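Local coordinates for protein inactive Zymogen C11 Protease (Parabacteroides distasonis, PDB 6MZO) that is an inactive zymogen of a clostripain-like C11 cysteine protease, which once activated would probably cleave peptide bonds in proteins, at residues V209-E223 with K300-V312. Residues are numbered along the deposited sequence; the frame is centred on the assembly and turned at random.
Sequences VVGIATKFYTYYQSE and KAVIYKATTPKAV
The Tyr304 ring packs against Val210, Ala213 and Thr214 of helix 209-220, at the heart of a largely apolar contact. Its CG stands anti to the backbone N (chi1 177°), which sends the ring across to the helix. There Ala213 CB meets Tyr304 CD2 at 3.5 Å, Thr214 CG2 reaches Tyr304 CE1 at 3.5 Å, and Val210 CG1 approaches Tyr304 CD1 at 3.9 Å. With an alanine here the ring would be gone, and these three side chains would probably be left facing a gap between helix and strand. Val210 turns its other methyl, CG2, to Ile303 CD1. One helical turn beyond Thr214, the Tyr217 ring packs against the Ala306 methyl, with Tyr217 CG 3.8 Å from Ala306 CB.

Helix 209-220 and strand 302-307 run nearly parallel, their axes 6° apart. The strand is an outermost one of the mixed sheet in this caspase-like clan CD fold and pairs antiparallel with strand 226-231, which Ala213 also touches.

Past strand 302-307, Thr308 CG2 packs against Tyr220 O at 3.3 Å. The polar links here are side-chain and water bonds: Thr308 OG1 donates to Lys310 O (2.6 Å) and also bonds Gly225 N. A water donates to Glu223 O and accepts from Lys310 N, joining the two backbones.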
ATOM      1  N   VAL A 209      -4.305   0.038  13.738  1.00 19.00           N
ATOM      2  CA  VAL A 209      -4.229  -0.389  12.327  1.00 21.33           C
ATOM      3  C   VAL A 209      -5.374  -1.291  11.959  1.00 22.24           C
ATOM      4  O   VAL A 209      -5.876  -1.202  10.800  1.00 21.83           O
ATOM      5  CB  VAL A 209      -2.851  -1.087  12.053  1.00 21.37           C
ATOM      6  CG1 VAL A 209      -1.736  -0.006  12.234  1.00 21.24           C
ATOM      7  CG2 VAL A 209      -2.635  -2.344  12.913  1.00 24.98           C
ATOM      8  N   VAL A 210      -5.859  -2.108  12.900  1.00 22.45           N
ATOM      9  CA  VAL A 210      -7.009  -2.907  12.570  1.00 23.37           C
ATOM     10  C   VAL A 210      -8.260  -2.012  12.421  1.00 25.03           C
ATOM     11  O   VAL A 210      -9.021  -2.220  11.515  1.00 24.48           O
ATOM     12  CB  VAL A 210      -7.227  -4.063  13.621  1.00 22.53           C
ATOM     13  CG1 VAL A 210      -8.515  -4.826  13.363  1.00 28.75           C
ATOM     14  CG2 VAL A 210      -5.972  -4.983  13.578  1.00 26.76           C
ATOM     15  N   GLY A 211      -8.418  -0.976  13.277  1.00 22.56           N
ATOM     16  CA  GLY A 211      -9.479   0.005  13.117  1.00 22.90           C
ATOM     17  C   GLY A 211      -9.468   0.636  11.753  1.00 24.45           C
ATOM     18  O   GLY A 211     -10.503   0.776  11.129  1.00 22.56           O
ATOM     19  N   ILE A 212      -8.286   1.069  11.316  1.00 20.21           N
ATOM     20  CA  ILE A 212      -8.208   1.719  10.018  1.00 18.40           C
ATOM     21  C   ILE A 212      -8.713   0.826   8.878  1.00 21.80           C
ATOM     22  O   ILE A 212      -9.532   1.264   8.079  1.00 20.17           O
ATOM     23  CB  ILE A 212      -6.758   2.168   9.736  1.00 18.38           C
ATOM     24  CG1 ILE A 212      -6.375   3.313  10.682  1.00 21.02           C
ATOM     25  CG2 ILE A 212      -6.598   2.597   8.245  1.00 19.60           C
ATOM     26  CD1 ILE A 212      -4.842   3.574  10.686  1.00 23.99           C
ATOM     27  N   ALA A 213      -8.294  -0.447   8.921  1.00 20.80           N
ATOM     28  CA  ALA A 213      -8.730  -1.372   7.863  1.00 21.48           C
ATOM     29  C   ALA A 213     -10.215  -1.723   7.974  1.00 21.04           C
ATOM     30  O   ALA A 213     -10.919  -1.818   6.965  1.00 23.07           O
ATOM     31  CB  ALA A 213      -7.867  -2.590   7.928  1.00 22.05           C
ATOM     32  N   THR A 214     -10.695  -1.853   9.210  1.00 20.61           N
ATOM     33  CA  THR A 214     -12.134  -2.132   9.407  1.00 20.83           C
ATOM     34  C   THR A 214     -13.003  -0.968   8.912  1.00 22.81           C
ATOM     35  O   THR A 214     -14.084  -1.192   8.341  1.00 25.63           O
ATOM     36  CB  THR A 214     -12.515  -2.491  10.861  1.00 27.79           C
ATOM     37  OG1 THR A 214     -12.363  -1.342  11.711  1.00 36.60           O
ATOM     38  CG2 THR A 214     -11.638  -3.594  11.353  1.00 24.01           C
ATOM     39  N   LYS A 215     -12.517   0.267   9.061  1.00 21.09           N
ATOM     40  CA  LYS A 215     -13.233   1.403   8.537  1.00 21.82           C
ATOM     41  C   LYS A 215     -13.253   1.460   7.034  1.00 20.31           C
ATOM     42  O   LYS A 215     -14.250   1.860   6.453  1.00 24.13           O
ATOM     43  CB  LYS A 215     -12.609   2.689   9.086  1.00 23.01           C
ATOM     44  CG  LYS A 215     -13.328   3.184  10.367  1.00 27.53           C
ATOM     45  CD  LYS A 215     -13.113   2.326  11.642  1.00 43.34           C
ATOM     46  CE  LYS A 215     -13.697   3.022  12.971  1.00 23.05           C
ATOM     47  NZ  LYS A 215     -13.105   4.377  13.040  1.00 24.84           N
ATOM     48  N   PHE A 216     -12.136   1.073   6.416  1.00 21.78           N
ATOM     49  CA  PHE A 216     -12.097   0.958   4.964  1.00 20.43           C
ATOM     50  C   PHE A 216     -13.172  -0.041   4.448  1.00 25.84           C
ATOM     51  O   PHE A 216     -13.922   0.278   3.503  1.00 23.56           O
ATOM     52  CB  PHE A 216     -10.692   0.495   4.515  1.00 18.96           C
ATOM     53  CG  PHE A 216     -10.559   0.342   3.014  1.00 20.96           C
ATOM     54  CD1 PHE A 216     -11.069  -0.790   2.321  1.00 22.66           C
ATOM     55  CD2 PHE A 216      -9.944   1.340   2.315  1.00 23.44           C
ATOM     56  CE1 PHE A 216     -10.906  -0.914   0.929  1.00 21.53           C
ATOM     57  CE2 PHE A 216      -9.720   1.236   0.928  1.00 25.41           C
ATOM     58  CZ  PHE A 216     -10.229   0.109   0.224  1.00 25.70           C
ATOM     59  N   TYR A 217     -13.216  -1.211   5.094  1.00 23.43           N
ATOM     60  CA  TYR A 217     -14.271  -2.210   4.764  1.00 23.98           C
ATOM     61  C   TYR A 217     -15.670  -1.685   5.017  1.00 26.20           C
ATOM     62  O   TYR A 217     -16.531  -1.770   4.114  1.00 29.09           O
ATOM     63  CB  TYR A 217     -14.035  -3.526   5.529  1.00 24.28           C
ATOM     64  CG  TYR A 217     -15.195  -4.490   5.229  1.00 27.11           C
ATOM     65  CD1 TYR A 217     -15.324  -4.987   3.943  1.00 28.72           C
ATOM     66  CD2 TYR A 217     -16.186  -4.764   6.168  1.00 34.20           C
ATOM     67  CE1 TYR A 217     -16.404  -5.848   3.598  1.00 32.91           C
ATOM     68  CE2 TYR A 217     -17.276  -5.606   5.832  1.00 38.35           C
ATOM     69  CZ  TYR A 217     -17.370  -6.114   4.550  1.00 38.54           C
ATOM     70  OH  TYR A 217     -18.428  -6.941   4.258  1.00 40.60           O
ATOM     71  N   THR A 218     -15.906  -1.074   6.204  1.00 26.73           N
ATOM     72  CA  THR A 218     -17.244  -0.535   6.477  1.00 27.36           C
ATOM     73  C   THR A 218     -17.638   0.499   5.397  1.00 28.86           C
ATOM     74  O   THR A 218     -18.782   0.500   4.907  1.00 36.81           O
ATOM     75  CB  THR A 218     -17.251   0.089   7.875  1.00 31.47           C
ATOM     76  OG1 THR A 218     -17.043  -0.994   8.800  1.00 32.85           O
ATOM     77  CG2 THR A 218     -18.588   0.756   8.161  1.00 35.17           C
ATOM     78  N   TYR A 219     -16.714   1.378   5.033  1.00 25.37           N
ATOM     79  CA  TYR A 219     -17.034   2.373   4.034  1.00 28.28           C
ATOM     80  C   TYR A 219     -17.423   1.757   2.688  1.00 31.86           C
ATOM     81  O   TYR A 219     -18.402   2.211   2.067  1.00 35.75           O
ATOM     82  CB  TYR A 219     -15.870   3.325   3.824  1.00 30.64           C
ATOM     83  CG  TYR A 219     -16.161   4.454   2.880  1.00 31.84           C
ATOM     84  CD1 TYR A 219     -16.977   5.519   3.281  1.00 34.42           C
ATOM     85  CD2 TYR A 219     -15.590   4.492   1.613  1.00 37.68           C
ATOM     86  CE1 TYR A 219     -17.209   6.597   2.421  1.00 42.43           C
ATOM     87  CE2 TYR A 219     -15.822   5.547   0.760  1.00 45.80           C
ATOM     88  CZ  TYR A 219     -16.624   6.603   1.171  1.00 48.92           C
ATOM     89  OH  TYR A 219     -16.857   7.632   0.283  1.00 55.73           O
ATOM     90  N   TYR A 220     -16.692   0.716   2.272  1.00 27.26           N
ATOM     91  CA  TYR A 220     -16.874   0.171   0.925  1.00 32.96           C
ATOM     92  C   TYR A 220     -17.809  -1.042   0.902  1.00 32.27           C
ATOM     93  O   TYR A 220     -17.995  -1.698  -0.152  1.00 35.13           O
ATOM     94  CB  TYR A 220     -15.484  -0.180   0.348  1.00 31.05           C
ATOM     95  CG  TYR A 220     -14.779   1.035  -0.208  1.00 31.33           C
ATOM     96  CD1 TYR A 220     -15.291   1.710  -1.302  1.00 37.01           C
ATOM     97  CD2 TYR A 220     -13.594   1.488   0.330  1.00 28.54           C
ATOM     98  CE1 TYR A 220     -14.692   2.827  -1.809  1.00 38.30           C
ATOM     99  CE2 TYR A 220     -12.960   2.618  -0.185  1.00 34.77           C
ATOM    100  CZ  TYR A 220     -13.514   3.287  -1.259  1.00 39.97           C
ATOM    101  OH  TYR A 220     -12.878   4.398  -1.788  1.00 38.92           O
ATOM    102  N   GLN A 221     -18.387  -1.391   2.057  1.00 34.23           N
ATOM    103  CA  GLN A 221     -19.094  -2.685   2.232  1.00 35.37           C
ATOM    104  C   GLN A 221     -20.209  -2.891   1.208  1.00 36.89           C
ATOM    105  O   GLN A 221     -20.495  -4.024   0.792  1.00 40.35           O
ATOM    106  CB  GLN A 221     -19.685  -2.827   3.643  1.00 44.85           C
ATOM    107  CG  GLN A 221     -20.373  -4.177   3.892  1.00 61.82           C
ATOM    108  CD  GLN A 221     -20.704  -4.435   5.353  1.00 72.61           C
ATOM    109  OE1 GLN A 221     -20.654  -3.517   6.183  1.00 75.66           O
ATOM    110  NE2 GLN A 221     -21.049  -5.689   5.676  1.00 74.55           N
ATOM    111  N   SER A 222     -20.875  -1.820   0.802  1.00 38.57           N
ATOM    112  CA  SER A 222     -21.979  -2.017  -0.148  1.00 46.36           C
ATOM    113  C   SER A 222     -21.568  -1.810  -1.584  1.00 46.80           C
ATOM    114  O   SER A 222     -22.390  -1.915  -2.486  1.00 47.14           O
ATOM    115  CB  SER A 222     -23.127  -1.077   0.202  1.00 52.37           C
ATOM    116  OG  SER A 222     -23.706  -1.551   1.392  1.00 55.27           O
ATOM    117  N   GLU A 223     -20.275  -1.586  -1.797  1.00 42.28           N
ATOM    118  CA  GLU A 223     -19.735  -1.332  -3.109  1.00 40.15           C
ATOM    119  C   GLU A 223     -18.693  -2.420  -3.362  1.00 35.89           C
ATOM    120  O   GLU A 223     -19.017  -3.628  -3.340  1.00 37.26           O
ATOM    121  CB  GLU A 223     -19.118   0.048  -3.199  1.00 47.39           C
ATOM    122  CG  GLU A 223     -20.122   1.122  -3.298  1.00 64.14           C
ATOM    123  CD  GLU A 223     -20.988   0.906  -4.495  1.00 79.95           C
ATOM    124  OE1 GLU A 223     -20.501   1.162  -5.617  1.00 84.69           O
ATOM    125  OE2 GLU A 223     -22.145   0.471  -4.319  1.00 86.17           O
ATOM    126  N   LYS A 300      -0.513 -15.664  10.934  1.00 31.59           N
ATOM    127  CA  LYS A 300       0.227 -14.748  11.813  1.00 28.39           C
ATOM    128  C   LYS A 300       0.540 -13.396  11.126  1.00 27.31           C
ATOM    129  O   LYS A 300       0.507 -12.338  11.833  1.00 30.34           O
ATOM    130  CB  LYS A 300       1.545 -15.370  12.286  1.00 32.83           C
ATOM    131  CG  LYS A 300       1.363 -16.479  13.289  1.00 41.63           C
ATOM    132  CD  LYS A 300       2.561 -17.396  13.313  1.00 51.71           C
ATOM    133  CE  LYS A 300       3.743 -16.825  14.057  1.00 53.67           C
ATOM    134  NZ  LYS A 300       4.749 -17.908  14.297  1.00 52.75           N
ATOM    135  N   ALA A 301       0.869 -13.445   9.844  1.00 27.24           N
ATOM    136  CA  ALA A 301       1.327 -12.272   9.074  1.00 24.01           C
ATOM    137  C   ALA A 301       0.208 -11.381   8.623  1.00 25.44           C
ATOM    138  O   ALA A 301       0.343 -10.142   8.713  1.00 26.32           O
ATOM    139  CB  ALA A 301       2.128 -12.695   7.875  1.00 23.26           C
ATOM    140  N   VAL A 302      -0.912 -11.966   8.215  1.00 23.91           N
ATOM    141  CA  VAL A 302      -2.019 -11.146   7.723  1.00 21.19           C
ATOM    142  C   VAL A 302      -3.017 -11.036   8.915  1.00 27.25           C
ATOM    143  O   VAL A 302      -3.843 -11.974   9.157  1.00 27.34           O
ATOM    144  CB  VAL A 302      -2.631 -11.727   6.498  1.00 21.67           C
ATOM    145  CG1 VAL A 302      -3.821 -10.816   6.025  1.00 24.71           C
ATOM    146  CG2 VAL A 302      -1.596 -11.831   5.322  1.00 25.77           C
ATOM    147  N   ILE A 303      -2.931  -9.958   9.694  1.00 24.66           N
ATOM    148  CA  ILE A 303      -3.636  -9.923  10.961  1.00 26.96           C
ATOM    149  C   ILE A 303      -5.065  -9.469  10.827  1.00 24.27           C
ATOM    150  O   ILE A 303      -5.870  -9.741  11.740  1.00 27.45           O
ATOM    151  CB  ILE A 303      -2.923  -9.056  12.051  1.00 27.31           C
ATOM    152  CG1 ILE A 303      -2.840  -7.585  11.588  1.00 25.24           C
ATOM    153  CG2 ILE A 303      -1.568  -9.713  12.342  1.00 29.72           C
ATOM    154  CD1 ILE A 303      -2.534  -6.659  12.803  1.00 30.95           C
ATOM    155  N   TYR A 304      -5.381  -8.820   9.693  1.00 23.19           N
ATOM    156  CA  TYR A 304      -6.756  -8.454   9.382  1.00 23.77           C
ATOM    157  C   TYR A 304      -6.883  -8.460   7.893  1.00 23.27           C
ATOM    158  O   TYR A 304      -5.965  -7.987   7.198  1.00 25.42           O
ATOM    159  CB  TYR A 304      -7.097  -7.071   9.957  1.00 24.46           C
ATOM    160  CG  TYR A 304      -8.514  -6.654   9.579  1.00 25.04           C
ATOM    161  CD1 TYR A 304      -9.610  -7.033  10.344  1.00 30.44           C
ATOM    162  CD2 TYR A 304      -8.735  -5.966   8.380  1.00 25.37           C
ATOM    163  CE1 TYR A 304     -10.876  -6.662   9.970  1.00 31.52           C
ATOM    164  CE2 TYR A 304     -10.024  -5.572   7.962  1.00 28.53           C
ATOM    165  CZ  TYR A 304     -11.080  -5.968   8.749  1.00 29.52           C
ATOM    166  OH  TYR A 304     -12.390  -5.604   8.457  1.00 30.98           O
ATOM    167  N   LYS A 305      -8.003  -8.989   7.375  1.00 23.59           N
ATOM    168  CA  LYS A 305      -8.310  -8.873   5.950  1.00 22.36           C
ATOM    169  C   LYS A 305      -9.815  -8.822   5.765  1.00 25.94           C
ATOM    170  O   LYS A 305     -10.602  -9.369   6.574  1.00 28.40           O
ATOM    171  CB  LYS A 305      -7.716 -10.000   5.154  1.00 24.08           C
ATOM    172  CG  LYS A 305      -8.415 -11.371   5.435  1.00 26.57           C
ATOM    173  CD  LYS A 305      -7.887 -12.441   4.452  1.00 29.54           C
ATOM    174  CE  LYS A 305      -8.661 -13.743   4.694  1.00 38.49           C
ATOM    175  NZ  LYS A 305      -8.304 -14.223   6.016  1.00 44.76           N
ATOM    176  N   ALA A 306     -10.253  -8.118   4.741  1.00 23.41           N
ATOM    177  CA  ALA A 306     -11.663  -8.089   4.447  1.00 26.46           C
ATOM    178  C   ALA A 306     -11.863  -7.840   2.976  1.00 26.31           C
ATOM    179  O   ALA A 306     -11.092  -7.134   2.326  1.00 24.24           O
ATOM    180  CB  ALA A 306     -12.389  -7.031   5.274  1.00 25.91           C
ATOM    181  N   THR A 307     -12.949  -8.425   2.442  1.00 26.41           N
ATOM    182  CA  THR A 307     -13.303  -8.162   1.066  1.00 28.71           C
ATOM    183  C   THR A 307     -14.830  -8.157   0.852  1.00 30.75           C
ATOM    184  O   THR A 307     -15.595  -8.890   1.529  1.00 31.44           O
ATOM    185  CB  THR A 307     -12.699  -9.230   0.112  1.00 30.65           C
ATOM    186  OG1 THR A 307     -13.045  -8.915  -1.234  1.00 27.01           O
ATOM    187  CG2 THR A 307     -13.263 -10.677   0.467  1.00 29.74           C
ATOM    188  N   THR A 308     -15.248  -7.370  -0.128  1.00 27.11           N
ATOM    189  CA  THR A 308     -16.616  -7.416  -0.648  1.00 30.01           C
ATOM    190  C   THR A 308     -16.744  -8.620  -1.613  1.00 31.63           C
ATOM    191  O   THR A 308     -15.740  -9.250  -1.929  1.00 29.42           O
ATOM    192  CB  THR A 308     -16.947  -6.082  -1.386  1.00 31.39           C
ATOM    193  OG1 THR A 308     -15.911  -5.792  -2.315  1.00 29.94           O
ATOM    194  CG2 THR A 308     -17.035  -4.894  -0.384  1.00 28.92           C
ATOM    195  N   PRO A 309     -17.967  -8.901  -2.101  1.00 33.85           N
ATOM    196  CA  PRO A 309     -18.122 -10.010  -3.052  1.00 32.99           C
ATOM    197  C   PRO A 309     -17.356  -9.811  -4.367  1.00 33.87           C
ATOM    198  O   PRO A 309     -16.809 -10.789  -4.887  1.00 34.11           O
ATOM    199  CB  PRO A 309     -19.631 -10.045  -3.284  1.00 36.45           C
ATOM    200  CG  PRO A 309     -20.208  -9.453  -2.090  1.00 35.93           C
ATOM    201  CD  PRO A 309     -19.272  -8.324  -1.749  1.00 32.53           C
ATOM    202  N   LYS A 310     -17.210  -8.564  -4.829  1.00 34.24           N
ATOM    203  CA  LYS A 310     -16.406  -8.274  -6.018  1.00 33.73           C
ATOM    204  C   LYS A 310     -15.344  -7.252  -5.767  1.00 35.33           C
ATOM    205  O   LYS A 310     -15.429  -6.526  -4.767  1.00 33.62           O
ATOM    206  CB  LYS A 310     -17.309  -7.758  -7.119  1.00 33.41           C
ATOM    207  CG  LYS A 310     -18.388  -8.853  -7.500  1.00 48.88           C
ATOM    208  CD  LYS A 310     -19.154  -8.645  -8.820  1.00 53.09           C
ATOM    209  CE  LYS A 310     -20.326  -9.676  -8.973  1.00 53.30           C
ATOM    210  NZ  LYS A 310     -19.824 -11.093  -8.854  1.00 53.54           N
ATOM    211  N   ALA A 311     -14.385  -7.217  -6.691  1.00 30.65           N
ATOM    212  CA  ALA A 311     -13.313  -6.223  -6.712  1.00 30.56           C
ATOM    213  C   ALA A 311     -13.560  -5.341  -7.922  1.00 32.16           C
ATOM    214  O   ALA A 311     -14.016  -5.821  -8.993  1.00 33.64           O
ATOM    215  CB  ALA A 311     -11.922  -6.894  -6.785  1.00 28.53           C
ATOM    216  N   VAL A 312     -13.240  -4.052  -7.770  1.00 36.69           N
ATOM    217  CA  VAL A 312     -13.437  -3.101  -8.847  1.00 37.93           C
ATOM    218  C   VAL A 312     -12.123  -2.714  -9.560  1.00 35.91           C
ATOM    219  O   VAL A 312     -11.053  -2.621  -8.950  1.00 35.58           O
ATOM    220  CB  VAL A 312     -14.135  -1.830  -8.341  1.00 43.05           C
ATOM    221  CG1 VAL A 312     -13.243  -1.063  -7.378  1.00 41.72           C
ATOM    222  CG2 VAL A 312     -14.613  -1.024  -9.545  1.00 42.61           C
TER
HETATM  223  O   HOH W   1     -18.773  -6.279  -4.365  1.00 32.64           O